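PDB 3R2C: N utilization substance protein B from Aquifex aeolicus, which probably acts in transcription antitermination, binding the boxA RNA sequence of ribosomal RNA operons so that these genes can be transcribed. Local coordinates for residues V51-A54 and V55-E59; K70-S73 and I74-G78; L87-E91 and L92-K96. All blocks are in the same frame, centred on the assembly; numbering follows the deposited sequence.

Interaction 1: residues V51-A54 and V55-E59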
ATOM      1  N   VAL A  51       1.226   8.775   8.629  1.00 13.34           N
ATOM      2  CA  VAL A  51       2.422   8.097   8.119  1.00 14.29           C
ATOM      3  C   VAL A  51       3.494   8.050   9.197  1.00 14.57           C
ATOM      4  O   VAL A  51       4.097   6.999   9.446  1.00 14.40           O
ATOM      5  CB  VAL A  51       2.984   8.768   6.840  1.00 13.45           C
ATOM      6  CG1 VAL A  51       4.369   8.198   6.499  1.00 14.90           C
ATOM      7  CG2 VAL A  51       2.025   8.555   5.667  1.00 12.29           C
ATOM      8  N   ASP A  52       3.729   9.175   9.859  1.00 13.35           N
ATOM      9  CA  ASP A  52       4.781   9.215  10.884  1.00 15.60           C
ATOM     10  C   ASP A  52       4.495   8.219  12.011  1.00 18.83           C
ATOM     11  O   ASP A  52       5.413   7.588  12.555  1.00 16.83           O
ATOM     12  CB  ASP A  52       4.930  10.624  11.472  1.00 22.52           C
ATOM     13  CG  ASP A  52       5.558  11.604  10.488  1.00 37.90           C
ATOM     14  OD1 ASP A  52       6.104  11.155   9.453  1.00 44.88           O
ATOM     15  OD2 ASP A  52       5.512  12.826  10.758  1.00 37.28           O
ATOM     16  N   THR A  53       3.219   8.076  12.343  1.00 15.75           N
ATOM     17  CA  THR A  53       2.799   7.220  13.446  1.00 17.11           C
ATOM     18  C   THR A  53       2.979   5.749  13.095  1.00 16.11           C
ATOM     19  O   THR A  53       3.543   4.985  13.885  1.00 17.81           O
ATOM     20  CB  THR A  53       1.313   7.452  13.811  1.00 20.49           C
ATOM     21  OG1 THR A  53       1.134   8.792  14.269  1.00 17.22           O
ATOM     22  CG2 THR A  53       0.858   6.488  14.896  1.00 18.79           C
ATOM     23  N   ALA A  54       2.505   5.360  11.915  1.00 13.83           N
ATOM     24  CA  ALA A  54       2.640   3.979  11.449  1.00 15.86           C
ATOM     25  C   ALA A  54       4.106   3.582  11.328  1.00 16.45           C
ATOM     26  O   ALA A  54       4.489   2.471  11.691  1.00 15.08           O
ATOM     27  CB  ALA A  54       1.944   3.790  10.091  1.00 13.32           C
ATOM     28  N   VAL A  55       4.925   4.477  10.787  1.00 15.44           N
ATOM     29  CA  VAL A  55       6.335   4.154  10.567  1.00 14.58           C
ATOM     30  C   VAL A  55       7.076   3.997  11.896  1.00 17.41           C
ATOM     31  O   VAL A  55       7.824   3.035  12.113  1.00 17.21           O
ATOM     32  CB  VAL A  55       7.034   5.241   9.736  1.00 20.22           C
ATOM     33  CG1 VAL A  55       8.572   5.108   9.859  1.00 22.69           C
ATOM     34  CG2 VAL A  55       6.590   5.178   8.280  1.00 13.99           C
ATOM     35  N   ARG A  56       6.856   4.939  12.800  0.52 13.37           N
ATOM     36  CA  ARG A  56       7.544   4.930  14.084  0.52 19.15           C
ATOM     37  C   ARG A  56       7.113   3.764  14.992  0.52 20.56           C
ATOM     38  O   ARG A  56       7.858   3.361  15.887  0.52 17.80           O
ATOM     39  CB  ARG A  56       7.341   6.271  14.796  0.52 26.06           C
ATOM     40  CG  ARG A  56       7.619   6.230  16.298  0.52 35.10           C
ATOM     41  CD  ARG A  56       7.390   7.586  16.958  0.52 41.60           C
ATOM     42  NE  ARG A  56       6.127   7.620  17.690  0.52 47.45           N
ATOM     43  CZ  ARG A  56       5.069   8.347  17.341  0.52 42.12           C
ATOM     44  NH1 ARG A  56       5.107   9.132  16.269  0.52 37.37           N
ATOM     45  NH2 ARG A  56       3.968   8.295  18.081  0.52 37.57           N
ATOM     46  N   HIS A  57       5.910   3.240  14.784  1.00 15.34           N
ATOM     47  CA  HIS A  57       5.433   2.106  15.573  1.00 11.92           C
ATOM     48  C   HIS A  57       5.276   0.815  14.760  1.00 10.10           C
ATOM     49  O   HIS A  57       4.576  -0.114  15.165  1.00 14.14           O
ATOM     50  CB  HIS A  57       4.104   2.489  16.214  1.00 17.37           C
ATOM     51  CG  HIS A  57       4.231   3.611  17.191  1.00 23.10           C
ATOM     52  ND1 HIS A  57       4.878   3.469  18.401  1.00 24.81           N
ATOM     53  CD2 HIS A  57       3.808   4.895  17.139  1.00 30.07           C
ATOM     54  CE1 HIS A  57       4.845   4.617  19.052  1.00 31.32           C
ATOM     55  NE2 HIS A  57       4.197   5.498  18.310  1.00 32.32           N
ATOM     56  N   ILE A  58       5.968   0.729  13.636  1.00 15.37           N
ATOM     57  CA  ILE A  58       5.690  -0.338  12.678  1.00 14.35           C
ATOM     58  C   ILE A  58       5.876  -1.755  13.267  1.00 16.79           C
ATOM     59  O   ILE A  58       5.087  -2.648  12.965  1.00 13.24           O
ATOM     60  CB  ILE A  58       6.526  -0.164  11.396  1.00 15.64           C
ATOM     61  CG1 ILE A  58       6.013  -1.087  10.277  1.00 16.07           C
ATOM     62  CG2 ILE A  58       8.009  -0.395  11.686  1.00 14.27           C
ATOM     63  CD1 ILE A  58       4.564  -0.822   9.873  1.00 14.50           C
ATOM     64  N   GLU A  59       6.898  -1.970  14.101  1.00 12.05           N
ATOM     65  CA  GLU A  59       7.121  -3.299  14.660  1.00 12.96           C
ATOM     66  C   GLU A  59       5.996  -3.710  15.600  1.00 14.09           C
ATOM     67  O   GLU A  59       5.552  -4.852  15.570  1.00 15.33           O
ATOM     68  CB  GLU A  59       8.465  -3.381  15.410  1.00 17.33           C
ATOM     69  CG  GLU A  59       9.683  -3.172  14.504  1.00 27.93           C
ATOM     70  CD  GLU A  59      10.235  -4.470  13.969  1.00 59.93           C
ATOM     71  OE1 GLU A  59       9.653  -5.007  12.999  1.00 66.87           O
ATOM     72  OE2 GLU A  59      11.252  -4.953  14.523  1.00 67.79           O
TER
HETATM   73  O   HOH W   1       2.322  10.038  16.262  1.00 53.24           O

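Interaction 2: residues K70-S73 and I74-G78. With nucleotides of chain E.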
ATOM      1  N   LYS A  70      -4.147 -15.685  13.669  1.00 33.37           N
ATOM      2  CA  LYS A  70      -4.368 -17.108  13.891  1.00 44.10           C
ATOM      3  C   LYS A  70      -3.190 -17.947  13.388  1.00 46.08           C
ATOM      4  O   LYS A  70      -3.373 -19.028  12.828  1.00 52.05           O
ATOM      5  CB  LYS A  70      -5.675 -17.528  13.210  1.00 47.19           C
ATOM      6  CG  LYS A  70      -6.914 -16.869  13.831  1.00 53.88           C
ATOM      7  CD  LYS A  70      -8.105 -16.850  12.882  1.00 63.92           C
ATOM      8  CE  LYS A  70      -9.392 -16.479  13.615  1.00 69.15           C
ATOM      9  NZ  LYS A  70     -10.552 -16.329  12.688  1.00 63.37           N
ATOM     10  N   GLY A  71      -1.981 -17.427  13.581  1.00 37.55           N
ATOM     11  CA  GLY A  71      -0.766 -18.182  13.331  1.00 35.23           C
ATOM     12  C   GLY A  71      -0.039 -17.820  12.043  1.00 32.17           C
ATOM     13  O   GLY A  71       1.133 -18.164  11.878  1.00 30.22           O
ATOM     14  N   TRP A  72      -0.720 -17.152  11.120  1.00 29.55           N
ATOM     15  CA  TRP A  72      -0.086 -16.734   9.877  0.52 32.30           C
ATOM     16  C   TRP A  72       0.954 -15.629  10.148  1.00 31.45           C
ATOM     17  O   TRP A  72       0.825 -14.848  11.096  1.00 31.43           O
ATOM     18  CB  TRP A  72      -1.142 -16.358   8.825  0.52 36.53           C
ATOM     19  CG  TRP A  72      -2.158 -17.488   8.573  0.52 51.11           C
ATOM     20  CD1 TRP A  72      -3.252 -17.785   9.338  0.52 65.37           C
ATOM     21  CD2 TRP A  72      -2.163 -18.449   7.495  0.52 58.18           C
ATOM     22  NE1 TRP A  72      -3.931 -18.857   8.813  0.52 74.03           N
ATOM     23  CE2 TRP A  72      -3.286 -19.284   7.683  0.52 66.62           C
ATOM     24  CE3 TRP A  72      -1.329 -18.683   6.396  0.52 42.46           C
ATOM     25  CZ2 TRP A  72      -3.598 -20.335   6.814  0.52 57.73           C
ATOM     26  CZ3 TRP A  72      -1.641 -19.732   5.530  0.52 45.81           C
ATOM     27  CH2 TRP A  72      -2.766 -20.542   5.747  0.52 48.36           C
ATOM     28  N   SER A  73       1.986 -15.581   9.315  1.00 27.74           N
ATOM     29  CA  SER A  73       2.925 -14.476   9.365  1.00 23.94           C
ATOM     30  C   SER A  73       2.314 -13.321   8.537  1.00 21.91           C
ATOM     31  O   SER A  73       1.484 -13.546   7.635  1.00 18.55           O
ATOM     32  CB  SER A  73       4.331 -14.891   8.881  1.00 27.83           C
ATOM     33  OG  SER A  73       4.311 -15.610   7.659  1.00 21.60           O
ATOM     34  N   ILE A  74       2.678 -12.085   8.869  1.00 17.99           N
ATOM     35  CA  ILE A  74       2.043 -10.934   8.229  1.00 18.65           C
ATOM     36  C   ILE A  74       2.445 -10.821   6.752  1.00 19.91           C
ATOM     37  O   ILE A  74       1.748 -10.189   5.962  1.00 18.75           O
ATOM     38  CB  ILE A  74       2.361  -9.626   8.983  1.00 22.58           C
ATOM     39  CG1 ILE A  74       1.297  -8.559   8.678  1.00 24.55           C
ATOM     40  CG2 ILE A  74       3.766  -9.146   8.639  1.00 23.75           C
ATOM     41  CD1 ILE A  74       1.462  -7.267   9.486  1.00 18.23           C
ATOM     42  N   ASP A  75       3.544 -11.461   6.363  1.00 19.47           N
ATOM     43  CA  ASP A  75       3.911 -11.490   4.947  1.00 19.50           C
ATOM     44  C   ASP A  75       2.908 -12.276   4.077  1.00 22.13           C
ATOM     45  O   ASP A  75       2.953 -12.185   2.854  1.00 20.06           O
ATOM     46  CB  ASP A  75       5.345 -12.000   4.748  1.00 22.59           C
ATOM     47  CG  ASP A  75       5.585 -13.388   5.357  1.00 28.44           C
ATOM     48  OD1 ASP A  75       4.636 -14.187   5.509  1.00 19.38           O
ATOM     49  OD2 ASP A  75       6.760 -13.680   5.660  1.00 28.10           O
ATOM     50  N   ARG A  76       1.997 -13.022   4.702  1.00 22.33           N
ATOM     51  CA  ARG A  76       0.935 -13.733   3.966  1.00 24.17           C
ATOM     52  C   ARG A  76      -0.090 -12.798   3.347  1.00 26.37           C
ATOM     53  O   ARG A  76      -0.681 -13.106   2.311  1.00 23.70           O
ATOM     54  CB  ARG A  76       0.160 -14.659   4.896  1.00 24.38           C
ATOM     55  CG  ARG A  76       0.902 -15.865   5.346  1.00 31.05           C
ATOM     56  CD  ARG A  76       0.613 -17.038   4.437  1.00 36.35           C
ATOM     57  NE  ARG A  76       1.486 -18.168   4.750  1.00 31.08           N
ATOM     58  CZ  ARG A  76       1.537 -19.284   4.040  1.00 35.37           C
ATOM     59  NH1 ARG A  76       0.758 -19.427   2.976  1.00 36.00           N
ATOM     60  NH2 ARG A  76       2.376 -20.253   4.386  1.00 33.22           N
ATOM     61  N   LEU A  77      -0.344 -11.675   4.008  1.00 19.49           N
ATOM     62  CA  LEU A  77      -1.366 -10.742   3.535  1.00 13.49           C
ATOM     63  C   LEU A  77      -1.000 -10.130   2.195  1.00 13.73           C
ATOM     64  O   LEU A  77       0.171 -10.003   1.864  1.00 17.97           O
ATOM     65  CB  LEU A  77      -1.559  -9.634   4.568  1.00 19.75           C
ATOM     66  CG  LEU A  77      -1.859 -10.110   5.995  1.00 24.35           C
ATOM     67  CD1 LEU A  77      -2.423  -8.948   6.819  1.00 24.95           C
ATOM     68  CD2 LEU A  77      -2.822 -11.270   5.988  1.00 27.58           C
ATOM     69  N   GLY A  78      -2.001  -9.735   1.417  1.00 15.46           N
ATOM     70  CA  GLY A  78      -1.746  -8.934   0.238  1.00 16.32           C
ATOM     71  C   GLY A  78      -1.092  -7.635   0.675  1.00 21.35           C
ATOM     72  O   GLY A  78      -1.209  -7.238   1.840  1.00 17.14           O
TER
ATOM     73  P     U E   7     -15.479 -12.624   9.911  1.00 35.86           P
ATOM     74  OP1   U E   7     -16.404 -13.142   8.882  1.00 36.36           O
ATOM     75  OP2   U E   7     -15.621 -13.089  11.309  1.00 37.80           O
ATOM     76  O5'   U E   7     -13.977 -12.813   9.428  1.00 36.08           O
ATOM     77  C5'   U E   7     -13.614 -12.574   8.078  1.00 28.72           C
ATOM     78  C4'   U E   7     -12.189 -12.996   7.807  1.00 34.95           C
ATOM     79  O4'   U E   7     -11.307 -12.403   8.806  1.00 29.75           O
ATOM     80  C3'   U E   7     -11.935 -14.503   7.858  1.00 46.12           C
ATOM     81  O3'   U E   7     -10.930 -14.844   6.908  1.00 66.38           O
ATOM     82  C2'   U E   7     -11.376 -14.704   9.253  1.00 46.06           C
ATOM     83  O2'   U E   7     -10.584 -15.863   9.400  1.00 50.67           O
ATOM     84  C1'   U E   7     -10.555 -13.429   9.424  1.00 35.45           C
ATOM     85  N1    U E   7     -10.312 -13.058  10.827  1.00 28.77           N
ATOM     86  C2    U E   7      -9.024 -13.268  11.281  1.00 29.40           C
ATOM     87  O2    U E   7      -8.128 -13.714  10.580  1.00 37.07           O
ATOM     88  N3    U E   7      -8.822 -12.933  12.589  1.00 26.95           N
ATOM     89  C4    U E   7      -9.742 -12.424  13.472  1.00 26.80           C
ATOM     90  O4    U E   7      -9.361 -12.182  14.615  1.00 28.84           O
ATOM     91  C5    U E   7     -11.061 -12.247  12.940  1.00 28.09           C
ATOM     92  C6    U E   7     -11.298 -12.568  11.659  1.00 28.56           C
ATOM     93  P     U E   8     -10.909 -16.297   6.239  1.00 78.44           P
ATOM     94  OP1   U E   8     -12.235 -16.918   6.508  1.00 65.38           O
ATOM     95  OP2   U E   8      -9.683 -16.983   6.721  1.00 79.03           O
ATOM     96  O5'   U E   8     -10.766 -15.954   4.692  1.00 62.47           O
ATOM     97  C5'   U E   8     -11.580 -14.955   4.096  1.00 67.48           C
ATOM     98  C4'   U E   8     -11.122 -14.618   2.699  1.00 68.80           C
ATOM     99  O4'   U E   8     -10.191 -13.490   2.735  1.00 57.14           O
ATOM    100  C3'   U E   8     -10.390 -15.745   1.950  1.00 65.42           C
ATOM    101  O3'   U E   8     -10.803 -15.754   0.586  1.00 75.55           O
ATOM    102  C2'   U E   8      -8.933 -15.302   2.020  1.00 60.27           C
ATOM    103  O2'   U E   8      -8.107 -15.827   1.005  1.00 61.25           O
ATOM    104  C1'   U E   8      -9.107 -13.799   1.890  1.00 56.04           C
ATOM    105  N1    U E   8      -7.915 -12.999   2.258  1.00 49.79           N
ATOM    106  C2    U E   8      -7.756 -11.847   1.501  1.00 41.58           C
ATOM    107  O2    U E   8      -8.562 -11.477   0.658  1.00 33.17           O
ATOM    108  N3    U E   8      -6.634 -11.123   1.797  1.00 38.50           N
ATOM    109  C4    U E   8      -5.663 -11.435   2.728  1.00 38.17           C
ATOM    110  O4    U E   8      -4.711 -10.668   2.861  1.00 33.63           O
ATOM    111  C5    U E   8      -5.877 -12.656   3.451  1.00 34.29           C
ATOM    112  C6    U E   8      -6.967 -13.388   3.183  1.00 43.03           C
TER

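Interaction 3: residues L87-E91 and L92-K96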
ATOM      1  N   LEU A  87      -2.392   0.965   8.735  1.00 13.37           N
ATOM      2  CA  LEU A  87      -2.922   2.309   8.860  1.00 13.09           C
ATOM      3  C   LEU A  87      -4.076   2.331   9.868  1.00 14.90           C
ATOM      4  O   LEU A  87      -4.167   3.235  10.709  1.00 13.80           O
ATOM      5  CB  LEU A  87      -3.383   2.807   7.486  1.00 12.96           C
ATOM      6  CG  LEU A  87      -4.017   4.200   7.463  1.00 18.21           C
ATOM      7  CD1 LEU A  87      -3.041   5.243   8.001  1.00 15.04           C
ATOM      8  CD2 LEU A  87      -4.475   4.553   6.039  1.00 16.79           C
ATOM      9  N   GLY A  88      -4.964   1.339   9.782  1.00 15.79           N
ATOM     10  CA  GLY A  88      -6.098   1.250  10.693  1.00 12.54           C
ATOM     11  C   GLY A  88      -5.618   1.142  12.134  1.00 14.99           C
ATOM     12  O   GLY A  88      -6.145   1.787  13.031  1.00 14.09           O
ATOM     13  N   VAL A  89      -4.598   0.337  12.367  1.00 12.78           N
ATOM     14  CA  VAL A  89      -4.105   0.158  13.731  1.00 11.87           C
ATOM     15  C   VAL A  89      -3.456   1.447  14.241  1.00 14.18           C
ATOM     16  O   VAL A  89      -3.658   1.837  15.385  1.00 14.02           O
ATOM     17  CB  VAL A  89      -3.120  -1.019  13.824  1.00 13.88           C
ATOM     18  CG1 VAL A  89      -2.373  -1.008  15.186  1.00 16.12           C
ATOM     19  CG2 VAL A  89      -3.865  -2.330  13.618  1.00 16.86           C
ATOM     20  N   ALA A  90      -2.666   2.096  13.390  1.00 13.71           N
ATOM     21  CA  ALA A  90      -2.011   3.342  13.762  1.00 14.75           C
ATOM     22  C   ALA A  90      -3.049   4.377  14.213  1.00 17.70           C
ATOM     23  O   ALA A  90      -2.854   5.058  15.223  1.00 17.75           O
ATOM     24  CB  ALA A  90      -1.183   3.891  12.599  1.00 13.72           C
ATOM     25  N   GLU A  91      -4.153   4.501  13.487  1.00 13.54           N
ATOM     26  CA  GLU A  91      -5.136   5.530  13.848  1.00 15.27           C
ATOM     27  C   GLU A  91      -6.008   5.134  15.039  1.00 16.14           C
ATOM     28  O   GLU A  91      -6.249   5.943  15.937  1.00 18.29           O
ATOM     29  CB  GLU A  91      -6.049   5.905  12.669  1.00 14.52           C
ATOM     30  CG  GLU A  91      -6.792   7.212  12.959  1.00 20.97           C
ATOM     31  CD  GLU A  91      -7.433   7.826  11.735  1.00 24.97           C
ATOM     32  OE1 GLU A  91      -7.446   7.168  10.672  1.00 20.73           O
ATOM     33  OE2 GLU A  91      -7.927   8.972  11.842  1.00 22.96           O
ATOM     34  N   LEU A  92      -6.495   3.902  15.044  1.00 14.63           N
ATOM     35  CA  LEU A  92      -7.428   3.467  16.085  1.00 15.21           C
ATOM     36  C   LEU A  92      -6.728   3.363  17.431  1.00 21.20           C
ATOM     37  O   LEU A  92      -7.290   3.693  18.463  1.00 20.62           O
ATOM     38  CB  LEU A  92      -8.024   2.102  15.732  1.00 13.20           C
ATOM     39  CG  LEU A  92      -9.051   2.153  14.598  1.00 14.17           C
ATOM     40  CD1 LEU A  92      -9.429   0.731  14.176  1.00 12.87           C
ATOM     41  CD2 LEU A  92     -10.290   2.965  15.004  1.00 14.88           C
ATOM     42  N   ILE A  93      -5.485   2.910  17.407  1.00 17.04           N
ATOM     43  CA  ILE A  93      -4.802   2.569  18.644  1.00 18.77           C
ATOM     44  C   ILE A  93      -3.761   3.594  19.018  1.00 20.69           C
ATOM     45  O   ILE A  93      -3.790   4.129  20.118  1.00 22.67           O
ATOM     46  CB  ILE A  93      -4.171   1.183  18.563  1.00 22.11           C
ATOM     47  CG1 ILE A  93      -5.286   0.142  18.438  1.00 23.48           C
ATOM     48  CG2 ILE A  93      -3.298   0.914  19.795  1.00 24.80           C
ATOM     49  CD1 ILE A  93      -4.852  -1.269  18.717  1.00 28.14           C
ATOM     50  N   PHE A  94      -2.851   3.888  18.104  1.00 16.55           N
ATOM     51  CA  PHE A  94      -1.730   4.735  18.460  1.00 21.66           C
ATOM     52  C   PHE A  94      -2.124   6.214  18.463  1.00 27.82           C
ATOM     53  O   PHE A  94      -1.536   7.008  19.186  1.00 30.51           O
ATOM     54  CB  PHE A  94      -0.520   4.419  17.566  1.00 16.27           C
ATOM     55  CG  PHE A  94       0.107   3.096  17.889  1.00 20.86           C
ATOM     56  CD1 PHE A  94      -0.345   1.932  17.294  1.00 15.18           C
ATOM     57  CD2 PHE A  94       1.120   3.012  18.846  1.00 24.27           C
ATOM     58  CE1 PHE A  94       0.226   0.706  17.616  1.00 21.71           C
ATOM     59  CE2 PHE A  94       1.698   1.797  19.177  1.00 23.42           C
ATOM     60  CZ  PHE A  94       1.255   0.640  18.563  1.00 25.32           C
ATOM     61  N   LEU A  95      -3.144   6.579  17.696  1.00 18.03           N
ATOM     62  CA  LEU A  95      -3.660   7.943  17.772  1.00 17.19           C
ATOM     63  C   LEU A  95      -4.978   7.997  18.562  1.00 17.72           C
ATOM     64  O   LEU A  95      -5.579   9.058  18.687  1.00 23.66           O
ATOM     65  CB  LEU A  95      -3.832   8.536  16.375  1.00 19.73           C
ATOM     66  CG  LEU A  95      -2.533   8.762  15.593  1.00 19.00           C
ATOM     67  CD1 LEU A  95      -2.848   9.267  14.192  1.00 19.38           C
ATOM     68  CD2 LEU A  95      -1.597   9.733  16.318  1.00 22.68           C
ATOM     69  N   LYS A  96      -5.416   6.851  19.081  1.00 20.45           N
ATOM     70  CA  LYS A  96      -6.603   6.768  19.939  1.00 28.44           C
ATOM     71  C   LYS A  96      -7.788   7.506  19.319  1.00 28.13           C
ATOM     72  O   LYS A  96      -8.339   8.429  19.926  1.00 25.74           O
ATOM     73  CB  LYS A  96      -6.303   7.343  21.335  1.00 30.06           C
ATOM     74  CG  LYS A  96      -5.100   6.715  22.043  1.00 36.69           C
ATOM     75  CD  LYS A  96      -4.926   7.266  23.466  1.00 49.15           C
ATOM     76  CE  LYS A  96      -3.604   6.809  24.087  1.00 68.71           C
ATOM     77  NZ  LYS A  96      -3.564   6.987  25.569  1.00 81.78           N
TER

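Interaction 1: residues V51-A54 and V55-E59
Two first torsions bring Thr53 and His57 together one helical turn apart: Thr53 holds its methyl CG2 anti to its own backbone N, with OG1 beside that nitrogen (chi1 -63°), and His57 swings CG away from its carbonyl carbon. The side chains then meet at a slant, Thr53 CG2 standing 4.0 Å from His57 CD2. The carbonyl oxygen Thr53 O lies at the imidazole's edge, near the ring plane, 3.3 Å from His57 CD2. That same oxygen accepts the backbone bond from His57 N at 3.1 Å, with a more bent N-H...O angle of 139°, where the helix ends. The two bonds just before it are straighter: Val55 N reaches Val51 O at 3.0 Å with an angle of 162°, and Arg56 N reaches Asp52 O at 3.0 Å. Val51 and Val55 lie alongside each other, their CG1 and CG2 methyls, respectively, 4.2 Å apart.

The hydroxyl of Thr53 is engaged with Lys49 O, one turn back in the helix. A water also donates to Thr53 OG1 at 2.6 Å and accepts from Arg56 NH1. This bridge holds for one of two modelled conformers of the arginine and is therefore tentative. In that conformer Arg56 CG hangs over the centre of an imidazole face.

His57 thus illustrates how one residue can end a helix and begin another: it is the first to leave the helical backbone angles of helix 41-56 and occupies the N-cap position of helix 58-66. Around this bend, Val51, Ala54 and Val55 pack on helix 3-21, and the two valines also reach helix 25-36. On helix 79-94, Ala90 receives Thr53 and Ala54, while Phe94 stacks its ring on His57.

Interaction 2: residues K70-S73 and I74-G78
The backbone runs extended through Trp72 and Ser73 and then tightens into a 3-10 turn at Ile74 to Arg76, closed by the bond from Arg76 N to Ser73 O at 3.0 Å, whose donor stands above the carbonyl plane. Across this turn the side chain of Ser73 makes a second, shorter link: Ser73 OG donates to Asp75 OD1 at 2.6 Å, approaching from above the carboxylate plane. Both residues place the polar branch between their own backbone N and carbonyl carbon (chi1 48° for Ser73, 56° for Asp75), which turns hydroxyl and carboxylate toward one another. With an alanine in place of Ser73 the carboxylate of Asp75 would probably lose its hydroxyl donor and be set freer to turn.

The meeting of Trp72 with Arg76 is less certain, since the tryptophan is modelled in two conformers. In the one described, the indole edge at Trp72 CE3 lies 3.2 Å from Arg76 CD, and Trp72 CZ3 faces the guanidinium from one side, the two planes being 80° apart. Ring edge thus meets guanidinium face, quite unlike a parallel stack.

The ends of the stretch touch RNA. Lys70 sends an extended chain along the base of U7 of chain E, and its NZ makes a weak bond to the O2' of that nucleotide at 3.3 Å. Gly78 N donates to O4 of U8 of chain E at 3.2 Å, and Leu77 lies against the same oxygen. A basic side chain of another protein chain bonds to Arg76 O. Gly78 is also the N-cap residue of helix 79-94. A main-chain amide just ahead of a helix, reading the O4 that sets uracil apart from cytosine, marks this loop as part of an RNA-binding surface, consistent with boxA recognition by NusB proteins.

Interaction 3: residues L87-E91 and L92-K96
Gly88 opens the contact by accepting from Leu92 N through its carbonyl oxygen, Gly88 O, at 2.9 Å, a regular helical bond, with Leu92 CB and CG close to the same oxygen. Val89 comes next, with Val89 O taking Ile93 N at 2.9 Å and a weak bond from Phe94 N. Its methyl CG1 lies in the plane of the Phe94 ring, at the edge, 3.9 Å from Phe94 CE1. Phe94 carries CG beside its backbone N (chi1 -72°), which lays the ring alongside the valine, the two side chains pointing the same way. Val89 CG1 also approaches Ile93 CD1.

Ala90 O is the acceptor for a wider, pi-type turn at residues 92-94: Leu95 N, five residues on, bonds to Ala90 O at 2.9 Å, whereas Phe94 N reaches that oxygen only weakly. Within the all-helical NusB fold this turn ends helix 79-94, and Lys96 then leaves the helical angles with positive phi. Glu91 contributes its carbonyl, Glu91 O lying 3.6 Å from Leu95 CB. Its extended side chain points elsewhere, the buried carboxylate forming a salt bridge with Arg8 and a hydrogen bond with Tyr46.

In the fold
From the N terminus the three contacts come in series; each is local to one continuous stretch, so none encloses or crosses another. Interaction 1 bends the chain from helix 41-56 into helix 58-66. After that helix, interaction 2 shapes the connection to helix 79-94 and carries contacts to the RNA. Interaction 3 then finishes helix 79-94. Although separated in sequence, interactions 1 and 3 touch: the residues at and just after the end of helix 79-94 pack on the bend, with Leu95 CD2 3.5 Å from Thr53 OG1. Interaction 2 stands apart, its centre about 20 Å from that of interaction 3, and its loop is linked to the other two contacts through helices 58-66 and 79-94.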